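Local coordinates for DegQ (Legionella fallonii, PDB 3PV2), which probably degrades and chaperones misfolded proteins as a self-compartmentizing HtrA protease, with a trypsin fold and PDZ domains, that assembles into large 12-mers, at residues I237-N240 against M241-D244; I306-N310 against D311-T315; T318-K321 against T322-L326. All coordinates share one frame; numbering follows the deposited sequence.

Interaction 1 (I237-N240 against M241-D244); sequences IPIN and MVKD
The carbonyl group of Pro238 meets the first turn of the helix on three sides. The N-H of Val242 lies in the carbonyl plane and donates from N to Pro238 O over 3.1 Å. Val242 CG2 sits over one face, 3.4 Å from Pro238 O, while CB of Met241 comes obliquely to the other. Pro238 is the N-cap residue, where the last strand of the second barrel of the trypsin fold turns into helix 239-252. The next bond is straighter, Lys243 N to Ile239 O at 2.7 Å with an N-H...O angle of 167°. On the strand side of the turn, CG2 of Ile237 is wedged between CE of Met241, at a tight 3.3 Å, and CG2 of Val242, at 3.8 Å. The bend of Met241 at chi3 (107°) turns its methyl back to the strand. CD1 of Ile239 rests at 3.9 Å from CB of Val242, whose side chain also packs on Leu127 and Ile219. The Asn240 amide is held by Asp144 through ND2, and its backbone N by Ser145 OG. Asn240 O takes a weak bond from Asp244 N, but Asp244 OD1, a second acceptor, stands 2.9 Å from it, which may disfavour a charged carboxylate. Apolar side chains thus lie against strands of both barrels, while backbone hydrogen bonds and the Asn240 amide hold the start of the helix.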
loop_
_atom_site.group_PDB
_atom_site.type_symbol
_atom_site.label_atom_id
_atom_site.label_comp_id
_atom_site.label_asym_id
_atom_site.label_seq_id
_atom_site.Cartn_x
_atom_site.Cartn_y
_atom_site.Cartn_z
ATOM N N ILE B 237 -16.753 -15.267 -41.175
ATOM C CA ILE B 237 -17.897 -16.163 -41.155
ATOM C C ILE B 237 -18.160 -16.583 -42.591
ATOM O O ILE B 237 -18.292 -15.727 -43.450
ATOM C CB ILE B 237 -19.126 -15.455 -40.588
ATOM C CG1 ILE B 237 -18.785 -14.920 -39.180
ATOM C CG2 ILE B 237 -20.360 -16.416 -40.544
ATOM C CD1 ILE B 237 -19.572 -13.653 -38.832
ATOM N N PRO B 238 -18.124 -17.898 -42.888
ATOM C CA PRO B 238 -18.155 -18.304 -44.299
ATOM C C PRO B 238 -19.458 -17.944 -44.999
ATOM O O PRO B 238 -20.530 -18.009 -44.413
ATOM C CB PRO B 238 -17.975 -19.836 -44.264
ATOM C CG PRO B 238 -18.224 -20.248 -42.852
ATOM C CD PRO B 238 -18.181 -19.035 -41.965
ATOM N N ILE B 239 -19.343 -17.531 -46.242
ATOM C CA ILE B 239 -20.428 -16.874 -46.892
ATOM C C ILE B 239 -21.646 -17.799 -47.058
ATOM O O ILE B 239 -22.782 -17.330 -47.029
ATOM C CB ILE B 239 -20.000 -16.338 -48.259
ATOM C CG1 ILE B 239 -21.050 -15.410 -48.844
ATOM C CG2 ILE B 239 -19.779 -17.473 -49.189
ATOM C CD1 ILE B 239 -21.304 -14.223 -48.023
ATOM N N ASN B 240 -21.413 -19.101 -47.230
ATOM C CA ASN B 240 -22.541 -20.016 -47.490
ATOM C C ASN B 240 -23.497 -20.037 -46.301
ATOM O O ASN B 240 -24.705 -19.977 -46.459
ATOM C CB ASN B 240 -22.040 -21.419 -47.781
ATOM C CG ASN B 240 -21.488 -21.570 -49.162
ATOM O OD1 ASN B 240 -21.367 -20.617 -49.949
ATOM N ND2 ASN B 240 -21.168 -22.799 -49.487
ATOM N N MET B 241 -22.941 -20.081 -45.105
ATOM C CA MET B 241 -23.735 -19.894 -43.927
ATOM C C MET B 241 -24.346 -18.503 -43.878
ATOM O O MET B 241 -25.522 -18.356 -43.494
ATOM C CB MET B 241 -22.879 -20.073 -42.717
ATOM C CG MET B 241 -23.648 -20.138 -41.460
ATOM S SD MET B 241 -22.476 -20.280 -40.104
ATOM C CE MET B 241 -22.619 -18.625 -39.438
ATOM N N VAL B 242 -23.572 -17.487 -44.259
ATOM C CA VAL B 242 -24.112 -16.134 -44.284
ATOM C C VAL B 242 -25.366 -16.030 -45.165
ATOM O O VAL B 242 -26.350 -15.506 -44.715
ATOM C CB VAL B 242 -23.074 -15.082 -44.707
ATOM C CG1 VAL B 242 -23.738 -13.723 -44.872
ATOM C CG2 VAL B 242 -21.980 -15.045 -43.673
ATOM N N LYS B 243 -25.317 -16.529 -46.392
ATOM C CA LYS B 243 -26.465 -16.545 -47.323
ATOM C C LYS B 243 -27.742 -17.111 -46.682
ATOM O O LYS B 243 -28.853 -16.577 -46.851
ATOM C CB LYS B 243 -26.181 -17.434 -48.548
ATOM C CG LYS B 243 -25.154 -16.918 -49.576
ATOM C CD LYS B 243 -25.109 -17.740 -50.934
ATOM C CE LYS B 243 -25.473 -19.256 -50.806
ATOM N NZ LYS B 243 -25.329 -20.034 -52.098
ATOM N N ASP B 244 -27.585 -18.194 -45.937
ATOM C CA ASP B 244 -28.751 -18.852 -45.415
ATOM C C ASP B 244 -29.274 -18.166 -44.143
ATOM O O ASP B 244 -30.510 -18.054 -43.959
ATOM C CB ASP B 244 -28.486 -20.347 -45.322
ATOM C CG ASP B 244 -28.083 -20.946 -46.711
ATOM O OD1 ASP B 244 -27.379 -20.251 -47.500
ATOM O OD2 ASP B 244 -28.470 -22.096 -47.039
#

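Interaction 2 (I306-N310 against D311-T315)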
loop_
_atom_site.group_PDB
_atom_site.type_symbol
_atom_site.label_atom_id
_atom_site.label_comp_id
_atom_site.label_asym_id
_atom_site.label_seq_id
_atom_site.Cartn_x
_atom_site.Cartn_y
_atom_site.Cartn_z
ATOM N N ILE B 306 -23.791 -39.861 -41.496
ATOM C CA ILE B 306 -24.671 -39.060 -42.280
ATOM C C ILE B 306 -23.956 -38.618 -43.532
ATOM O O ILE B 306 -22.880 -38.034 -43.447
ATOM C CB ILE B 306 -25.149 -37.804 -41.513
ATOM C CG1 ILE B 306 -26.095 -38.187 -40.384
ATOM C CG2 ILE B 306 -25.801 -36.843 -42.509
ATOM C CD1 ILE B 306 -26.213 -37.092 -39.257
ATOM N N THR B 307 -24.473 -38.962 -44.690
ATOM C CA THR B 307 -23.833 -38.518 -45.955
ATOM C C THR B 307 -24.604 -37.431 -46.728
ATOM O O THR B 307 -24.083 -36.841 -47.695
ATOM C CB THR B 307 -23.576 -39.692 -46.867
ATOM O OG1 THR B 307 -24.819 -40.333 -47.149
ATOM C CG2 THR B 307 -22.671 -40.673 -46.187
ATOM N N GLN B 308 -25.821 -37.143 -46.297
ATOM C CA GLN B 308 -26.667 -36.163 -46.936
ATOM C C GLN B 308 -27.821 -35.736 -46.049
ATOM O O GLN B 308 -28.538 -36.581 -45.447
ATOM C CB GLN B 308 -27.314 -36.727 -48.195
ATOM C CG GLN B 308 -27.563 -35.659 -49.254
ATOM C CD GLN B 308 -28.127 -36.215 -50.606
ATOM O OE1 GLN B 308 -29.276 -35.898 -51.014
ATOM N NE2 GLN B 308 -27.328 -37.023 -51.286
ATOM N N ILE B 309 -28.028 -34.431 -46.035
ATOM C CA ILE B 309 -29.186 -33.811 -45.375
ATOM C C ILE B 309 -29.916 -32.932 -46.439
ATOM O O ILE B 309 -29.311 -31.995 -47.000
ATOM C CB ILE B 309 -28.721 -32.956 -44.211
ATOM C CG1 ILE B 309 -28.152 -33.860 -43.107
ATOM C CG2 ILE B 309 -29.880 -32.085 -43.657
ATOM C CD1 ILE B 309 -27.640 -33.120 -41.952
ATOM N N ASN B 310 -31.172 -33.270 -46.719
ATOM C CA ASN B 310 -31.941 -32.659 -47.824
ATOM C C ASN B 310 -31.157 -32.738 -49.123
ATOM O O ASN B 310 -30.903 -33.818 -49.601
ATOM C CB ASN B 310 -32.371 -31.222 -47.479
ATOM C CG ASN B 310 -33.412 -31.172 -46.357
ATOM O OD1 ASN B 310 -34.156 -32.132 -46.150
ATOM N ND2 ASN B 310 -33.434 -30.063 -45.601
ATOM N N ASP B 311 -30.745 -31.616 -49.684
ATOM C CA ASP B 311 -29.941 -31.645 -50.913
ATOM C C ASP B 311 -28.457 -31.387 -50.659
ATOM O O ASP B 311 -27.686 -31.254 -51.611
ATOM C CB ASP B 311 -30.455 -30.611 -51.952
ATOM C CG ASP B 311 -31.886 -30.883 -52.409
ATOM O OD1 ASP B 311 -32.240 -32.050 -52.667
ATOM O OD2 ASP B 311 -32.659 -29.913 -52.506
ATOM N N THR B 312 -28.043 -31.308 -49.400
ATOM C CA THR B 312 -26.646 -31.001 -49.136
ATOM C C THR B 312 -25.861 -32.274 -48.886
ATOM O O THR B 312 -26.134 -33.040 -47.966
ATOM C CB THR B 312 -26.491 -30.076 -47.947
ATOM O OG1 THR B 312 -27.321 -28.937 -48.134
ATOM C CG2 THR B 312 -25.089 -29.613 -47.797
ATOM N N LYS B 313 -24.906 -32.485 -49.760
ATOM C CA LYS B 313 -23.934 -33.496 -49.576
ATOM C C LYS B 313 -23.120 -33.227 -48.277
ATOM O O LYS B 313 -22.615 -32.125 -48.065
ATOM C CB LYS B 313 -23.051 -33.530 -50.796
ATOM C CG LYS B 313 -22.359 -34.838 -50.995
ATOM C CD LYS B 313 -23.321 -35.999 -51.391
ATOM C CE LYS B 313 -22.587 -37.379 -51.138
ATOM N NZ LYS B 313 -23.466 -38.454 -50.543
ATOM N N ILE B 314 -23.032 -34.216 -47.386
ATOM C CA ILE B 314 -22.290 -33.990 -46.142
ATOM C C ILE B 314 -20.960 -34.732 -46.122
ATOM O O ILE B 314 -20.905 -35.946 -46.184
ATOM C CB ILE B 314 -23.157 -34.198 -44.840
ATOM C CG1 ILE B 314 -23.846 -32.859 -44.462
ATOM C CG2 ILE B 314 -22.237 -34.489 -43.682
ATOM C CD1 ILE B 314 -25.125 -32.776 -44.730
ATOM N N THR B 315 -19.882 -33.956 -46.074
ATOM C CA THR B 315 -18.540 -34.474 -46.046
ATOM C C THR B 315 -17.821 -34.138 -44.745
ATOM O O THR B 315 -16.738 -34.630 -44.511
ATOM C CB THR B 315 -17.685 -33.912 -47.243
ATOM O OG1 THR B 315 -17.562 -32.486 -47.143
ATOM C CG2 THR B 315 -18.286 -34.297 -48.595
#
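Ile314 folds back over the strand that precedes the turn. Its CB lies 4.0 Å from Thr307 O, and the CG2 branch, anti to the backbone N, reaches Ile306 O at 3.6 Å. The other branch ends in CD1, which lies 3.6 Å from both N and CG1 of Ile309. The two strands form a tight hairpin of the PDZ domain, closed by a type II' turn from Ile309 to Thr312 with Asn310 in its first corner at positive phi (52°). Ile309 and Thr312 are a hydrogen-bonded pair, with Thr312 N to Ile309 O at 2.8 Å and Ile309 N to Thr312 O at 3.0 Å. Gln308 faces Lys313 in a non-hydrogen-bonded pair, and its CA adds a CA-H...O contact to Thr312 O. Thr307 O takes Ile314 N at 2.8 Å, well above the carbonyl plane (58° out), and a weak bond from Lys313 NZ at 3.3 Å. On the far edge, Thr307 and Gln308 form a classic beta bulge against Ile336, and Asn310 OD1 accepts from Lys334 N. The backbone thus sets the hairpin's register, isoleucine side chains pack on its buried side, and the lysine ammonium probably adds polarisation to a carbonyl already in use.

Interaction 3 (T318-K321 against T322-L326)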
loop_
_atom_site.group_PDB
_atom_site.type_symbol
_atom_site.label_atom_id
_atom_site.label_comp_id
_atom_site.label_asym_id
_atom_site.label_seq_id
_atom_site.Cartn_x
_atom_site.Cartn_y
_atom_site.Cartn_z
ATOM N N THR B 318 -19.100 -30.603 -39.181
ATOM C CA THR B 318 -19.539 -29.209 -38.988
ATOM C C THR B 318 -20.742 -28.823 -39.863
ATOM O O THR B 318 -21.617 -28.102 -39.421
ATOM C CB THR B 318 -18.406 -28.230 -39.252
ATOM O OG1 THR B 318 -17.680 -28.656 -40.417
ATOM C CG2 THR B 318 -17.482 -28.186 -38.038
ATOM N N GLN B 319 -20.840 -29.389 -41.034
ATOM C CA GLN B 319 -21.959 -29.071 -41.928
ATOM C C GLN B 319 -23.316 -29.533 -41.409
ATOM O O GLN B 319 -24.319 -28.989 -41.821
ATOM C CB GLN B 319 -21.771 -29.640 -43.346
ATOM C CG GLN B 319 -20.511 -29.335 -43.967
ATOM C CD GLN B 319 -20.297 -30.152 -45.238
ATOM O OE1 GLN B 319 -20.296 -31.378 -45.222
ATOM N NE2 GLN B 319 -20.132 -29.462 -46.355
ATOM N N VAL B 320 -23.369 -30.491 -40.490
ATOM C CA VAL B 320 -24.644 -31.006 -40.075
ATOM C C VAL B 320 -25.325 -29.955 -39.234
ATOM O O VAL B 320 -26.517 -29.644 -39.404
ATOM C CB VAL B 320 -24.468 -32.287 -39.298
ATOM C CG1 VAL B 320 -25.751 -32.662 -38.519
ATOM C CG2 VAL B 320 -24.006 -33.385 -40.224
ATOM N N LYS B 321 -24.526 -29.337 -38.388
ATOM C CA LYS B 321 -25.005 -28.415 -37.342
ATOM C C LYS B 321 -25.507 -27.173 -38.051
ATOM O O LYS B 321 -26.677 -26.741 -37.917
ATOM C CB LYS B 321 -23.835 -28.125 -36.411
ATOM C CG LYS B 321 -22.754 -29.325 -36.442
ATOM C CD LYS B 321 -21.660 -29.294 -35.318
ATOM C CE LYS B 321 -22.153 -29.857 -33.960
ATOM N NZ LYS B 321 -21.021 -30.356 -33.055
ATOM N N THR B 322 -24.630 -26.675 -38.903
ATOM C CA THR B 322 -24.973 -25.719 -39.897
ATOM C C THR B 322 -26.245 -26.050 -40.689
ATOM O O THR B 322 -27.222 -25.312 -40.582
ATOM C CB THR B 322 -23.740 -25.525 -40.801
ATOM O OG1 THR B 322 -22.705 -24.889 -40.011
ATOM C CG2 THR B 322 -24.068 -24.722 -42.071
ATOM N N THR B 323 -26.259 -27.108 -41.489
ATOM C CA THR B 323 -27.412 -27.358 -42.359
ATOM C C THR B 323 -28.727 -27.505 -41.572
ATOM O O THR B 323 -29.784 -27.114 -42.063
ATOM C CB THR B 323 -27.255 -28.629 -43.187
ATOM O OG1 THR B 323 -26.035 -28.583 -43.928
ATOM C CG2 THR B 323 -28.439 -28.815 -44.132
ATOM N N ILE B 324 -28.670 -28.032 -40.357
ATOM C CA ILE B 324 -29.902 -28.335 -39.610
ATOM C C ILE B 324 -30.375 -27.174 -38.729
ATOM O O ILE B 324 -31.565 -26.867 -38.668
ATOM C CB ILE B 324 -29.724 -29.548 -38.679
ATOM C CG1 ILE B 324 -29.811 -30.859 -39.457
ATOM C CG2 ILE B 324 -30.805 -29.587 -37.625
ATOM C CD1 ILE B 324 -29.450 -32.066 -38.587
ATOM N N SER B 325 -29.405 -26.556 -38.064
ATOM C CA SER B 325 -29.624 -25.440 -37.166
ATOM C C SER B 325 -30.580 -24.422 -37.696
ATOM O O SER B 325 -31.293 -23.806 -36.924
ATOM C CB SER B 325 -28.321 -24.694 -36.876
ATOM O OG SER B 325 -28.072 -23.786 -37.934
ATOM N N LEU B 326 -30.611 -24.227 -39.000
ATOM C CA LEU B 326 -31.396 -23.148 -39.556
ATOM C C LEU B 326 -32.623 -23.643 -40.308
ATOM O O LEU B 326 -33.297 -22.857 -41.013
ATOM C CB LEU B 326 -30.532 -22.304 -40.508
ATOM C CG LEU B 326 -29.086 -21.923 -40.144
ATOM C CD1 LEU B 326 -28.484 -21.305 -41.362
ATOM C CD2 LEU B 326 -28.945 -20.991 -38.932
#
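Residues 318-325 form about two turns of helix, in which Thr322, Thr323 and Ile324 each return a backbone N-H to the carbonyl four residues earlier, although the first of these bonds, to Thr318 O, is weak. This is helix 318-325 of the first PDZ domain, the one that follows the short hairpin and, as in other PDZ domains, probably flanks the peptide-binding groove. On the side facing strand 305-309, Val320 and Ile324 lie side by side and point the same way. CG1 of Ile324 stands beside the backbone N (chi1 -79°) and the chain then runs extended, which brings CD1 to 3.7 Å from CG1 of Val320. Both side chains also pack on Ile309 of that strand, and Ile324 touches Met260 in a loop. The bond beneath them, Ile324 N to Val320 O, measures 2.9 Å. The threonines add hydroxyl bonds. Thr323 uses both its donors on one carbonyl: N and OG1 approach Gln319 O from opposite faces of its plane, each at 2.7 Å. The hydroxyl can do so because OG1 lies beside its own backbone N (chi1 -55°), facing back down the helix. Thr322 repeats the pattern more loosely, its OG1 making a weak bond of 3.4 Å with Thr318 O. The side chain of Gln319 turns the other way, to the preceding loop. Each carbonyl oxygen of Gln319 thus accepts two donors, the backbone O from Thr323 and OE1 from the backbone N of Thr315 and of Gln316. Near the last turn, where the side-chain position is less certain, the hydroxyl of Ser325 appears to donate to a carbonyl only three residues back, OG to Thr322 O at 3.2 Å.

Overall arrangement
Interaction 1 is largely buried and belongs to the protease domain, whereas interactions 2 and 3 share the first PDZ domain, the hairpin being partly buried and the helix mostly at the surface. Interactions 2 and 3 follow one another in the chain and pack directly: CG2 of Ile309 meets CG2 of Thr323 at 3.6 Å, so the hairpin's apolar side becomes the floor for the helix. Helix bonding recurs in interactions 1 and 3, but to the backbone bonds interaction 1 adds buried apolar packing and interaction 3 adds threonine hydroxyls. The two domains also touch, lightly, where CB of Asp244 lies 4.1 Å from CD1 of Leu326; interactions 1 and 2 have no such contact.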